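Local coordinates for VAO-type flavoprotein oxidase VAO615 (Myceliophthora thermophila, PDB 6F72) that binds one FAD bicovalently and probably acts as an oxidoreductase that reacts rapidly with molecular oxygen once reduced, though its substrate remains unidentified, at residues Gly192-Leu197 with Asn250-Glu255; Met209-Gly214 with Ser388-Asp393; Gly214-Gly219 with Gly300-Thr305; Thr350-Met355 with Thr397-Ala402. All blocks are in the same frame, centred on the assembly; numbering follows the deposited sequence.

Interaction 1: Gly192-Leu197 with Asn250-Glu255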
loop_
_atom_site.group_PDB
_atom_site.type_symbol
_atom_site.label_atom_id
_atom_site.label_comp_id
_atom_site.label_asym_id
_atom_site.label_seq_id
_atom_site.Cartn_x
_atom_site.Cartn_y
_atom_site.Cartn_z
ATOM N N GLY A 192 -3.495 26.253 -7.330
ATOM C CA GLY A 192 -2.336 25.826 -8.094
ATOM C C GLY A 192 -2.635 24.623 -8.980
ATOM O O GLY A 192 -3.808 24.231 -9.130
ATOM N N PRO A 193 -1.578 24.009 -9.555
ATOM C CA PRO A 193 -1.813 22.877 -10.453
ATOM C C PRO A 193 -2.395 21.697 -9.688
ATOM O O PRO A 193 -2.143 21.546 -8.479
ATOM C CB PRO A 193 -0.417 22.531 -10.990
ATOM C CG PRO A 193 0.522 23.563 -10.429
ATOM C CD PRO A 193 -0.145 24.191 -9.256
ATOM N N ALA A 194 -3.182 20.890 -10.390
ATOM C CA ALA A 194 -3.764 19.666 -9.859
ATOM C C ALA A 194 -3.913 18.628 -10.978
ATOM O O ALA A 194 -3.866 18.954 -12.176
ATOM C CB ALA A 194 -5.110 19.952 -9.211
ATOM N N ALA A 195 -4.090 17.381 -10.567
ATOM C CA ALA A 195 -4.333 16.282 -11.487
ATOM C C ALA A 195 -5.551 15.499 -11.010
ATOM O O ALA A 195 -5.623 15.096 -9.846
ATOM C CB ALA A 195 -3.109 15.388 -11.572
ATOM N N LYS A 196 -6.526 15.330 -11.901
ATOM C CA LYS A 196 -7.632 14.418 -11.655
ATOM C C LYS A 196 -7.227 13.065 -12.243
ATOM O O LYS A 196 -6.834 12.983 -13.412
ATOM C CB LYS A 196 -8.917 14.942 -12.288
ATOM C CG LYS A 196 -10.148 14.119 -11.950
ATOM C CD LYS A 196 -11.395 14.730 -12.566
ATOM C CE LYS A 196 -12.497 13.693 -12.687
ATOM N NZ LYS A 196 -13.727 14.289 -13.270
ATOM N N LEU A 197 -7.296 12.019 -11.423
ATOM C CA LEU A 197 -6.816 10.698 -11.829
ATOM C C LEU A 197 -7.858 9.627 -11.589
ATOM O O LEU A 197 -8.418 9.541 -10.499
ATOM C CB LEU A 197 -5.521 10.336 -11.078
ATOM C CG LEU A 197 -4.300 11.264 -11.056
ATOM C CD1 LEU A 197 -3.232 10.690 -10.130
ATOM C CD2 LEU A 197 -3.725 11.517 -12.447
ATOM N N ASN A 250 -2.659 15.651 0.173
ATOM C CA ASN A 250 -2.680 16.262 -1.144
ATOM C C ASN A 250 -3.976 16.033 -1.903
ATOM O O ASN A 250 -4.090 16.473 -3.042
ATOM C CB ASN A 250 -1.483 15.793 -1.960
ATOM C CG ASN A 250 -0.197 16.409 -1.477
ATOM O OD1 ASN A 250 0.193 17.461 -1.950
ATOM N ND2 ASN A 250 0.457 15.767 -0.494
ATOM N N VAL A 251 -4.950 15.376 -1.273
ATOM C CA VAL A 251 -6.244 15.148 -1.899
ATOM C C VAL A 251 -7.100 16.406 -1.867
ATOM O O VAL A 251 -7.253 17.061 -0.812
ATOM C CB VAL A 251 -7.024 13.958 -1.291
ATOM C CG1 VAL A 251 -8.296 13.695 -2.098
ATOM C CG2 VAL A 251 -6.182 12.707 -1.313
ATOM N N LEU A 252 -7.651 16.745 -3.034
ATOM C CA LEU A 252 -8.582 17.862 -3.144
ATOM C C LEU A 252 -10.026 17.371 -3.180
ATOM O O LEU A 252 -10.890 17.926 -2.510
ATOM C CB LEU A 252 -8.252 18.734 -4.360
ATOM C CG LEU A 252 -6.833 19.291 -4.472
ATOM C CD1 LEU A 252 -6.622 19.864 -5.861
ATOM C CD2 LEU A 252 -6.569 20.354 -3.405
ATOM N N GLU A 253 -10.273 16.326 -3.973
ATOM C CA GLU A 253 -11.616 15.800 -4.224
ATOM C C GLU A 253 -11.553 14.305 -4.375
ATOM O O GLU A 253 -10.551 13.794 -4.854
ATOM C CB GLU A 253 -12.173 16.367 -5.528
ATOM C CG GLU A 253 -12.441 17.861 -5.447
ATOM C CD GLU A 253 -13.029 18.436 -6.717
ATOM O OE1 GLU A 253 -13.937 17.800 -7.298
ATOM O OE2 GLU A 253 -12.595 19.539 -7.104
ATOM N N TRP A 254 -12.627 13.638 -3.945
ATOM C CA TRP A 254 -12.890 12.227 -4.223
ATOM C C TRP A 254 -14.189 12.176 -5.003
ATOM O O TRP A 254 -15.191 12.753 -4.573
ATOM C CB TRP A 254 -13.098 11.417 -2.942
ATOM C CG TRP A 254 -11.887 11.276 -2.067
ATOM C CD1 TRP A 254 -11.653 11.917 -0.869
ATOM C CD2 TRP A 254 -10.754 10.440 -2.305
ATOM N NE1 TRP A 254 -10.436 11.529 -0.355
ATOM C CE2 TRP A 254 -9.860 10.626 -1.217
ATOM C CE3 TRP A 254 -10.391 9.552 -3.345
ATOM C CZ2 TRP A 254 -8.636 9.953 -1.133
ATOM C CZ3 TRP A 254 -9.167 8.898 -3.265
ATOM C CH2 TRP A 254 -8.308 9.094 -2.163
ATOM N N GLU A 255 -14.166 11.472 -6.131
ATOM C CA GLU A 255 -15.379 11.135 -6.851
ATOM C C GLU A 255 -15.688 9.671 -6.552
ATOM O O GLU A 255 -14.823 8.814 -6.676
ATOM C CB GLU A 255 -15.184 11.376 -8.343
ATOM C CG GLU A 255 -16.400 11.033 -9.194
ATOM C CD GLU A 255 -16.067 10.843 -10.656
ATOM O OE1 GLU A 255 -14.888 11.009 -11.045
ATOM O OE2 GLU A 255 -17.002 10.523 -11.429
#

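Interaction 2: Met209-Gly214 with Ser388-Asp393. With NAG (2-acetamido-2-deoxy-beta-D-glucopyranose), chain H.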
loop_
_atom_site.group_PDB
_atom_site.type_symbol
_atom_site.label_atom_id
_atom_site.label_comp_id
_atom_site.label_asym_id
_atom_site.label_seq_id
_atom_site.Cartn_x
_atom_site.Cartn_y
_atom_site.Cartn_z
ATOM N N MET A 209 2.497 11.284 -16.129
ATOM C CA MET A 209 1.545 12.370 -16.332
ATOM C C MET A 209 1.998 13.686 -15.679
ATOM O O MET A 209 1.948 14.747 -16.311
ATOM C CB MET A 209 0.150 11.946 -15.851
ATOM C CG MET A 209 -0.932 12.989 -16.062
ATOM S SD MET A 209 -1.245 13.940 -14.568
ATOM C CE MET A 209 -2.121 15.346 -15.247
ATOM N N ALA A 210 2.437 13.605 -14.422
ATOM C CA ALA A 210 2.947 14.773 -13.714
ATOM C C ALA A 210 4.204 15.324 -14.383
ATOM O O ALA A 210 4.295 16.537 -14.596
ATOM C CB ALA A 210 3.194 14.468 -12.235
ATOM N N ASN A 211 5.158 14.447 -14.714
ATOM C CA ASN A 211 6.404 14.869 -15.364
ATOM C C ASN A 211 6.159 15.662 -16.657
ATOM O O ASN A 211 6.823 16.676 -16.894
ATOM C CB ASN A 211 7.350 13.691 -15.655
ATOM C CG ASN A 211 8.543 14.120 -16.484
ATOM O OD1 ASN A 211 9.522 14.645 -15.950
ATOM N ND2 ASN A 211 8.452 13.923 -17.805
ATOM N N SER A 212 5.217 15.192 -17.479
ATOM C CA SER A 212 4.951 15.785 -18.795
ATOM C C SER A 212 4.472 17.235 -18.710
ATOM O O SER A 212 4.567 17.973 -19.689
ATOM C CB SER A 212 3.945 14.946 -19.586
ATOM O OG SER A 212 2.690 14.904 -18.933
ATOM N N THR A 213 3.970 17.625 -17.538
ATOM C CA THR A 213 3.484 18.996 -17.271
ATOM C C THR A 213 4.483 19.884 -16.484
ATOM O O THR A 213 4.220 21.066 -16.242
ATOM C CB THR A 213 2.090 18.983 -16.582
ATOM O OG1 THR A 213 2.198 18.486 -15.244
ATOM C CG2 THR A 213 1.099 18.105 -17.339
ATOM N N GLY A 214 5.630 19.322 -16.107
ATOM C CA GLY A 214 6.629 20.033 -15.303
ATOM C C GLY A 214 6.305 20.027 -13.817
ATOM O O GLY A 214 6.600 20.994 -13.120
ATOM N N SER A 388 19.612 15.034 -10.276
ATOM C CA SER A 388 18.723 14.761 -11.411
ATOM C C SER A 388 18.038 16.056 -11.871
ATOM O O SER A 388 17.773 16.940 -11.057
ATOM C CB SER A 388 17.686 13.688 -11.048
ATOM O OG SER A 388 18.304 12.565 -10.431
ATOM N N THR A 389 17.778 16.156 -13.176
ATOM C CA THR A 389 17.122 17.322 -13.788
ATOM C C THR A 389 15.695 17.505 -13.274
ATOM O O THR A 389 15.219 18.633 -13.120
ATOM C CB THR A 389 17.090 17.185 -15.321
ATOM O OG1 THR A 389 18.372 16.749 -15.775
ATOM C CG2 THR A 389 16.749 18.519 -16.002
ATOM N N ASN A 390 15.034 16.385 -13.001
ATOM C CA ASN A 390 13.633 16.361 -12.611
ATOM C C ASN A 390 13.404 15.253 -11.593
ATOM O O ASN A 390 14.327 14.487 -11.288
ATOM C CB ASN A 390 12.766 16.155 -13.854
ATOM C CG ASN A 390 13.137 14.903 -14.609
ATOM O OD1 ASN A 390 12.692 13.810 -14.273
ATOM N ND2 ASN A 390 13.978 15.053 -15.623
ATOM N N TYR A 391 12.182 15.160 -11.074
ATOM C CA TYR A 391 11.843 14.124 -10.103
ATOM C C TYR A 391 11.747 12.724 -10.694
ATOM O O TYR A 391 12.251 11.774 -10.080
ATOM C CB TYR A 391 10.546 14.448 -9.381
ATOM C CG TYR A 391 10.115 13.388 -8.385
ATOM C CD1 TYR A 391 10.931 13.031 -7.305
ATOM C CD2 TYR A 391 8.882 12.753 -8.520
ATOM C CE1 TYR A 391 10.534 12.061 -6.394
ATOM C CE2 TYR A 391 8.471 11.789 -7.613
ATOM C CZ TYR A 391 9.295 11.451 -6.552
ATOM O OH TYR A 391 8.868 10.498 -5.661
ATOM N N TYR A 392 11.080 12.597 -11.851
ATOM C CA TYR A 392 10.891 11.316 -12.542
ATOM C C TYR A 392 12.232 10.595 -12.678
ATOM O O TYR A 392 12.357 9.444 -12.250
ATOM C CB TYR A 392 10.213 11.521 -13.911
ATOM C CG TYR A 392 9.744 10.242 -14.612
ATOM C CD1 TYR A 392 10.645 9.434 -15.328
ATOM C CD2 TYR A 392 8.391 9.858 -14.582
ATOM C CE1 TYR A 392 10.218 8.277 -15.975
ATOM C CE2 TYR A 392 7.957 8.700 -15.224
ATOM C CZ TYR A 392 8.874 7.914 -15.920
ATOM O OH TYR A 392 8.464 6.762 -16.552
ATOM N N ASP A 393 13.228 11.299 -13.222
ATOM C CA ASP A 393 14.599 10.790 -13.357
ATOM C C ASP A 393 15.205 10.319 -12.064
ATOM O O ASP A 393 15.789 9.238 -12.029
ATOM C CB ASP A 393 15.515 11.838 -13.978
ATOM C CG ASP A 393 15.283 12.004 -15.457
ATOM O OD1 ASP A 393 14.363 11.359 -16.012
ATOM O OD2 ASP A 393 16.033 12.793 -16.065
HETATM C C1 NAG H . 9.441 14.326 -18.776
HETATM C C2 NAG H . 10.052 13.502 -19.925
HETATM C C3 NAG H . 10.872 14.342 -20.921
HETATM C C4 NAG H . 10.190 15.660 -21.322
HETATM C C5 NAG H . 9.798 16.430 -20.060
HETATM C C6 NAG H . 9.082 17.742 -20.394
HETATM C C7 NAG H . 10.542 11.130 -19.423
HETATM C C8 NAG H . 11.576 10.198 -18.860
HETATM N N2 NAG H . 10.890 12.422 -19.417
HETATM O O3 NAG H . 11.122 13.566 -22.098
HETATM O O4 NAG H . 11.042 16.435 -22.185
HETATM O O5 NAG H . 8.938 15.587 -19.270
HETATM O O6 NAG H . 8.204 18.138 -19.331
HETATM O O7 NAG H . 9.466 10.713 -19.843
HETATM O O HOH W 1 9.528 14.697 -12.885
#

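Interaction 3: Gly214-Gly219 with Gly300-Thr305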
loop_
_atom_site.group_PDB
_atom_site.type_symbol
_atom_site.label_atom_id
_atom_site.label_comp_id
_atom_site.label_asym_id
_atom_site.label_seq_id
_atom_site.Cartn_x
_atom_site.Cartn_y
_atom_site.Cartn_z
ATOM N N GLY A 214 5.630 19.322 -16.107
ATOM C CA GLY A 214 6.629 20.033 -15.303
ATOM C C GLY A 214 6.305 20.027 -13.817
ATOM O O GLY A 214 6.600 20.994 -13.120
ATOM N N HIS A 215 5.715 18.923 -13.342
ATOM C CA HIS A 215 5.252 18.767 -11.951
ATOM C C HIS A 215 5.637 17.418 -11.289
ATOM O O HIS A 215 6.012 16.454 -11.975
ATOM C CB HIS A 215 3.735 18.977 -11.864
ATOM C CG HIS A 215 3.292 20.341 -12.297
ATOM N ND1 HIS A 215 2.771 20.588 -13.546
ATOM C CD2 HIS A 215 3.314 21.536 -11.655
ATOM C CE1 HIS A 215 2.484 21.875 -13.657
ATOM N NE2 HIS A 215 2.806 22.473 -12.524
ATOM N N ARG A 216 5.535 17.381 -9.957
ATOM C CA ARG A 216 5.691 16.170 -9.146
ATOM C C ARG A 216 4.357 15.849 -8.487
ATOM O O ARG A 216 3.582 16.762 -8.172
ATOM C CB ARG A 216 6.725 16.393 -8.041
ATOM C CG ARG A 216 8.077 16.907 -8.503
ATOM C CD ARG A 216 8.801 17.628 -7.372
ATOM N NE ARG A 216 10.133 18.085 -7.783
ATOM C CZ ARG A 216 10.880 18.958 -7.116
ATOM N NH1 ARG A 216 10.443 19.496 -5.988
ATOM N NH2 ARG A 216 12.071 19.299 -7.590
ATOM N N ILE A 217 4.084 14.561 -8.302
ATOM C CA ILE A 217 2.950 14.100 -7.486
ATOM C C ILE A 217 3.439 13.155 -6.372
ATOM O O ILE A 217 4.377 12.374 -6.570
ATOM C CB ILE A 217 1.815 13.449 -8.326
ATOM C CG1 ILE A 217 0.554 13.216 -7.464
ATOM C CG2 ILE A 217 2.297 12.164 -9.001
ATOM C CD1 ILE A 217 -0.711 12.866 -8.224
ATOM N N VAL A 218 2.777 13.245 -5.219
ATOM C CA VAL A 218 3.056 12.402 -4.053
ATOM C C VAL A 218 2.498 10.979 -4.247
ATOM O O VAL A 218 1.275 10.756 -4.250
ATOM C CB VAL A 218 2.550 13.064 -2.740
ATOM C CG1 VAL A 218 2.760 12.161 -1.534
ATOM C CG2 VAL A 218 3.227 14.414 -2.524
ATOM N N GLY A 219 3.421 10.021 -4.365
ATOM C CA GLY A 219 3.068 8.628 -4.574
ATOM C C GLY A 219 4.111 7.680 -4.031
ATOM O O GLY A 219 5.200 8.101 -3.627
ATOM N N GLY A 300 11.562 20.409 -10.512
ATOM C CA GLY A 300 12.848 21.058 -10.688
ATOM C C GLY A 300 13.919 20.060 -10.305
ATOM O O GLY A 300 13.609 18.907 -9.995
ATOM N N ILE A 301 15.170 20.510 -10.351
ATOM C CA ILE A 301 16.350 19.782 -9.873
ATOM C C ILE A 301 16.054 18.968 -8.597
ATOM O O ILE A 301 15.402 19.467 -7.680
ATOM C CB ILE A 301 17.540 20.790 -9.729
ATOM C CG1 ILE A 301 18.480 20.715 -10.937
ATOM C CG2 ILE A 301 18.333 20.632 -8.432
ATOM C CD1 ILE A 301 17.992 21.439 -12.174
ATOM N N VAL A 302 16.472 17.700 -8.578
ATOM C CA VAL A 302 16.347 16.843 -7.388
ATOM C C VAL A 302 17.713 16.243 -7.049
ATOM O O VAL A 302 18.299 15.510 -7.857
ATOM C CB VAL A 302 15.276 15.720 -7.538
ATOM C CG1 VAL A 302 15.212 14.849 -6.283
ATOM C CG2 VAL A 302 13.901 16.307 -7.804
ATOM N N GLY A 303 18.209 16.577 -5.858
ATOM C CA GLY A 303 19.449 16.007 -5.335
ATOM C C GLY A 303 19.264 14.581 -4.840
ATOM O O GLY A 303 18.249 14.243 -4.223
ATOM N N GLY A 304 20.254 13.741 -5.105
ATOM C CA GLY A 304 20.165 12.331 -4.745
ATOM C C GLY A 304 21.482 11.778 -4.268
ATOM O O GLY A 304 22.542 12.350 -4.543
ATOM N N THR A 305 21.411 10.673 -3.533
ATOM C CA THR A 305 22.605 9.925 -3.167
ATOM C C THR A 305 22.322 8.482 -2.816
ATOM O O THR A 305 21.222 8.139 -2.372
ATOM C CB THR A 305 23.396 10.580 -2.006
ATOM O OG1 THR A 305 24.708 10.013 -1.969
ATOM C CG2 THR A 305 22.700 10.383 -0.640
#

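Interaction 4: Thr350-Met355 with Thr397-Ala402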
loop_
_atom_site.group_PDB
_atom_site.type_symbol
_atom_site.label_atom_id
_atom_site.label_comp_id
_atom_site.label_asym_id
_atom_site.label_seq_id
_atom_site.Cartn_x
_atom_site.Cartn_y
_atom_site.Cartn_z
ATOM N N THR A 350 21.992 0.483 3.649
ATOM C CA THR A 350 22.063 1.107 2.334
ATOM C C THR A 350 20.911 2.074 2.217
ATOM O O THR A 350 19.751 1.671 2.317
ATOM C CB THR A 350 21.995 0.058 1.202
ATOM O OG1 THR A 350 23.032 -0.908 1.395
ATOM C CG2 THR A 350 22.175 0.724 -0.166
ATOM N N ALA A 351 21.238 3.343 1.996
ATOM C CA ALA A 351 20.245 4.402 1.938
ATOM C C ALA A 351 20.280 5.112 0.617
ATOM O O ALA A 351 21.348 5.308 0.036
ATOM C CB ALA A 351 20.465 5.394 3.064
ATOM N N TYR A 352 19.090 5.495 0.160
ATOM C CA TYR A 352 18.920 6.379 -0.986
ATOM C C TYR A 352 18.317 7.691 -0.528
ATOM O O TYR A 352 17.251 7.709 0.099
ATOM C CB TYR A 352 18.011 5.749 -2.036
ATOM C CG TYR A 352 18.423 4.379 -2.534
ATOM C CD1 TYR A 352 19.762 4.087 -2.858
ATOM C CD2 TYR A 352 17.459 3.378 -2.733
ATOM C CE1 TYR A 352 20.127 2.827 -3.335
ATOM C CE2 TYR A 352 17.809 2.119 -3.226
ATOM C CZ TYR A 352 19.142 1.853 -3.521
ATOM O OH TYR A 352 19.490 0.611 -4.010
ATOM N N GLY A 353 19.020 8.776 -0.831
ATOM C CA GLY A 353 18.598 10.118 -0.438
ATOM C C GLY A 353 17.803 10.856 -1.494
ATOM O O GLY A 353 18.100 10.752 -2.684
ATOM N N THR A 354 16.807 11.617 -1.037
ATOM C CA THR A 354 15.959 12.451 -1.892
ATOM C C THR A 354 15.974 13.886 -1.347
ATOM O O THR A 354 15.502 14.156 -0.237
ATOM C CB THR A 354 14.525 11.896 -1.959
ATOM O OG1 THR A 354 14.559 10.584 -2.539
ATOM C CG2 THR A 354 13.613 12.799 -2.789
ATOM N N MET A 355 16.537 14.789 -2.143
ATOM C CA MET A 355 16.807 16.154 -1.707
ATOM C C MET A 355 16.266 17.181 -2.721
ATOM O O MET A 355 17.042 17.765 -3.488
ATOM C CB MET A 355 18.315 16.323 -1.443
ATOM C CG MET A 355 18.832 15.497 -0.267
ATOM S SD MET A 355 20.617 15.233 -0.226
ATOM C CE MET A 355 20.779 13.870 -1.385
ATOM N N THR A 397 16.068 6.371 -11.247
ATOM C CA THR A 397 17.480 6.082 -10.978
ATOM C C THR A 397 17.559 5.131 -9.779
ATOM O O THR A 397 18.220 4.091 -9.855
ATOM C CB THR A 397 18.305 7.351 -10.671
ATOM O OG1 THR A 397 18.123 8.306 -11.716
ATOM C CG2 THR A 397 19.798 7.026 -10.560
ATOM N N TYR A 398 16.849 5.482 -8.704
ATOM C CA TYR A 398 16.929 4.755 -7.435
ATOM C C TYR A 398 15.941 3.598 -7.257
ATOM O O TYR A 398 16.247 2.630 -6.538
ATOM C CB TYR A 398 16.861 5.733 -6.252
ATOM C CG TYR A 398 18.079 6.633 -6.203
ATOM C CD1 TYR A 398 19.314 6.151 -5.733
ATOM C CD2 TYR A 398 18.016 7.946 -6.667
ATOM C CE1 TYR A 398 20.440 6.967 -5.710
ATOM C CE2 TYR A 398 19.138 8.768 -6.650
ATOM C CZ TYR A 398 20.341 8.273 -6.170
ATOM O OH TYR A 398 21.442 9.084 -6.156
ATOM N N LEU A 399 14.784 3.682 -7.914
ATOM C CA LEU A 399 13.682 2.750 -7.655
ATOM C C LEU A 399 13.115 2.152 -8.951
ATOM O O LEU A 399 11.976 1.658 -8.996
ATOM C CB LEU A 399 12.599 3.419 -6.774
ATOM C CG LEU A 399 13.029 4.209 -5.511
ATOM C CD1 LEU A 399 11.928 5.132 -5.020
ATOM C CD2 LEU A 399 13.511 3.343 -4.358
ATOM N N GLY A 400 13.943 2.181 -9.996
ATOM C CA GLY A 400 13.582 1.650 -11.301
ATOM C C GLY A 400 13.827 0.150 -11.411
ATOM O O GLY A 400 13.885 -0.535 -10.380
ATOM N N PRO A 401 13.974 -0.376 -12.636
ATOM C CA PRO A 401 13.944 0.417 -13.889
ATOM C C PRO A 401 12.554 0.913 -14.281
ATOM O O PRO A 401 11.548 0.317 -13.878
ATOM C CB PRO A 401 14.444 -0.575 -14.937
ATOM C CG PRO A 401 14.049 -1.911 -14.394
ATOM C CD PRO A 401 14.172 -1.814 -12.900
ATOM N N ALA A 402 12.515 2.008 -15.044
ATOM C CA ALA A 402 11.269 2.552 -15.582
ATOM C C ALA A 402 10.701 1.592 -16.637
ATOM O O ALA A 402 11.477 1.011 -17.404
ATOM C CB ALA A 402 11.509 3.935 -16.173
#

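Interaction 1: Gly192-Leu197 with Asn250-Glu255
A194 and L252 meet methyl to methyl, and K196 runs past the end of E255: two separate touches between strands that do not pair with each other. Strands 193-198 and 251-257 both hydrogen-bond antiparallel to strand 288-298 in the six-stranded sheet of the FAD-binding PCMH-type region, so each contact is made across that shared neighbour. The CA atoms of A194 and L252 are accordingly 8.5 Å apart. A194 points its CB toward L252, whose CD1 branch does the touching, at 3.7 Å from A194 CB. Y185 of the adjoining strand 179-186 packs on both residues, and Y190 also touches L252. L252 and E253 together face T293 in a classic beta bulge. Further along, K196 leaves its strand with CG trans to the backbone N (chi1 -174°) and stays extended to NZ, lying against S291 and T293. E255 is extended as well and comes at an angle across the lysine end: OE1 is 4.0 Å from K196 CE and 4.1 Å from K196 NZ, close to the charge but beyond a salt bridge. The carboxylate is held by other groups, OE1 bonding S291 OG and OE2 bonding H263 NE2, with its side chain about 10 Å from the bound FAD. The chemistry thus implies a small apolar touch at the buried end and, at the more open end, an electrostatic attraction that probably adds to, rather than sets, the position of a carboxylate already gripped through both oxygens.

Interaction 2: Met209-Gly214 with Ser388-Asp393
N211 and Y392 bring the C-terminal turn of helix 203-212 against the first turn of helix 391-399, beside an N-linked glycan. Each helix end is capped: a Schellman motif closes the first at G214, whose N bonds N211 O, while N390 is the N-cap of the second. The closer-packed part lies between the helices. N211 CB is 4.0 Å from Y392 CB, N211 OD1 sits 3.8 Å from the same Y392 CB, and N211 OD1 is 3.7 Å from N390 OD1 with no hydrogen bond between them. A single water bridges the gap, donating to N211 OD1 at 3.1 Å and accepting from Y392 N at 2.8 Å, so the glycosylated amide indirectly serves a backbone N-H of the opening turn. The loose side is that of the sugar. N211 ND2 carries NAG C1 at 1.4 Å, and the acetamido methyl C8 reaches the Y392 ring obliquely, 3.7 Å from CE1. NAG O6 makes just a weak hydrogen bond back to N211 O, so the glycan is probably held chiefly by its covalent link and that methyl touch. F396 meets the Y392 ring from the next turn of the helix, and D299 in the linker after strand 288-298 accepts from Y391 N. With CG between backbone N and carbonyl carbon (chi1 56°), N390 folds its amide back over the helix start, where D393 N donates to N390 OD1 at 2.8 Å along a nearly straight 176° line.

Interaction 3: Gly214-Gly219 with Gly300-Thr305
R216 keeps CG beside its backbone N, opposite the carbonyl carbon (chi1 -53°), and then extends without a kink to NE, which carries its guanidinium off strand 215-216 to the start of the seven-stranded sheet at G300 and V302. The terminal NH2 donates to G300 O at 2.9 Å, with an N-H...O angle of 151°. The acceptor lies at the edge of the guanidinium, practically in its plane, yet seen from G300 the donor stands above the carbonyl plane, 62° out of it and not on a lone pair. The bond is therefore in plane for the arginine and moderately bent, but badly placed for the carbonyl. I301 O is also near the guanidinium plane, at its edge, 3.3 Å from NH2. V302 points toward the arginine and runs antiparallel alongside its chain; V302 CG2 comes obliquely to within 3.5 Å of R216 NH2. The rest of the guanidinium is fixed by neighbours: NE forms a salt bridge with D299 OD1, and NH1 bonds Y244 OH. All three nitrogens thus have a partner, which should fix the rotation of the group about the end of the chain at this partly buried site. Y391 of helix 391-399 packs along the arginine and on V302, and L240 lies against R216 too. Residues 299-301 form the passage from strand 288-298, the hydrogen-bonding partner of strand 215-216 in the FAD-binding sheet, into strand 302-310 of the seven-stranded sheet, so R216 clasps the junction between the two sheets, against Y391 in the first turn of helix 391-399.

Interaction 4: Thr350-Met355 with Thr397-Ala402
Y352 and Y398 join strand 348-356 of the seven-stranded antiparallel sheet to the last turn of helix 391-399, which packs across that sheet. The Y352 side chain leaves the strand toward the helix, with chi1 at -55° turning CG to the far side from the carbonyl carbon, and meets Y398 almost from its root. Y352 CB is 3.9 Å from Y398 CD1, and the next ring atoms stay close to the same atom: CG approaches it at 3.8 Å, Y352 CD1 comes nearest, 3.6 Å from Y398 CD1, and Y352 CE1 is still 4.2 Å from it. On the other branch Y352 CD2 touches the methyl CD2 of L399 at 4.3 Å. The two rings are neither stacked nor perpendicular: their planes make 43° and their centroids are 5.4 Å apart, with Y398 CB placed over one face of the Y352 ring. No hydrogen bond crosses the contact, which lies at the protein surface over an inner strand of the sheet. R386 of strand 382-388 touches Y398, and H394, one helical turn earlier, meets the Y398 ring and bonds T354 OG1 through NE2. L399 also touches T221, and its side chain lies about 7 Å from the bound FAD. Farther out along the followed tyrosine the partner changes from ring to backbone: Y352 CE2 lies 3.7 Å from the carbonyl oxygen Y398 O.

Overall arrangement
Interaction 1 lies within the FAD-binding sheet; interaction 3 ties that sheet to the seven-stranded one used by interaction 4, where G303 pairs with M355 and T305 with G353. P193 packs on H215 and L197 on I217. Interaction 2 shares G214 with interaction 3, and its M209 reaches A195 and L197 of interaction 1. Helix 391-399 serves interactions 2 and 4, one at its start and one at its end. Interactions 1, 2 and 3 are partly buried, interaction 4 is on the surface. Chemistry differs accordingly: interaction 3 relies on a multiply bonded arginine, interaction 1 on a methyl contact and a charge pair just beyond salt-bridge range, interaction 2 on water and glycan, interaction 4 on tyrosine rings.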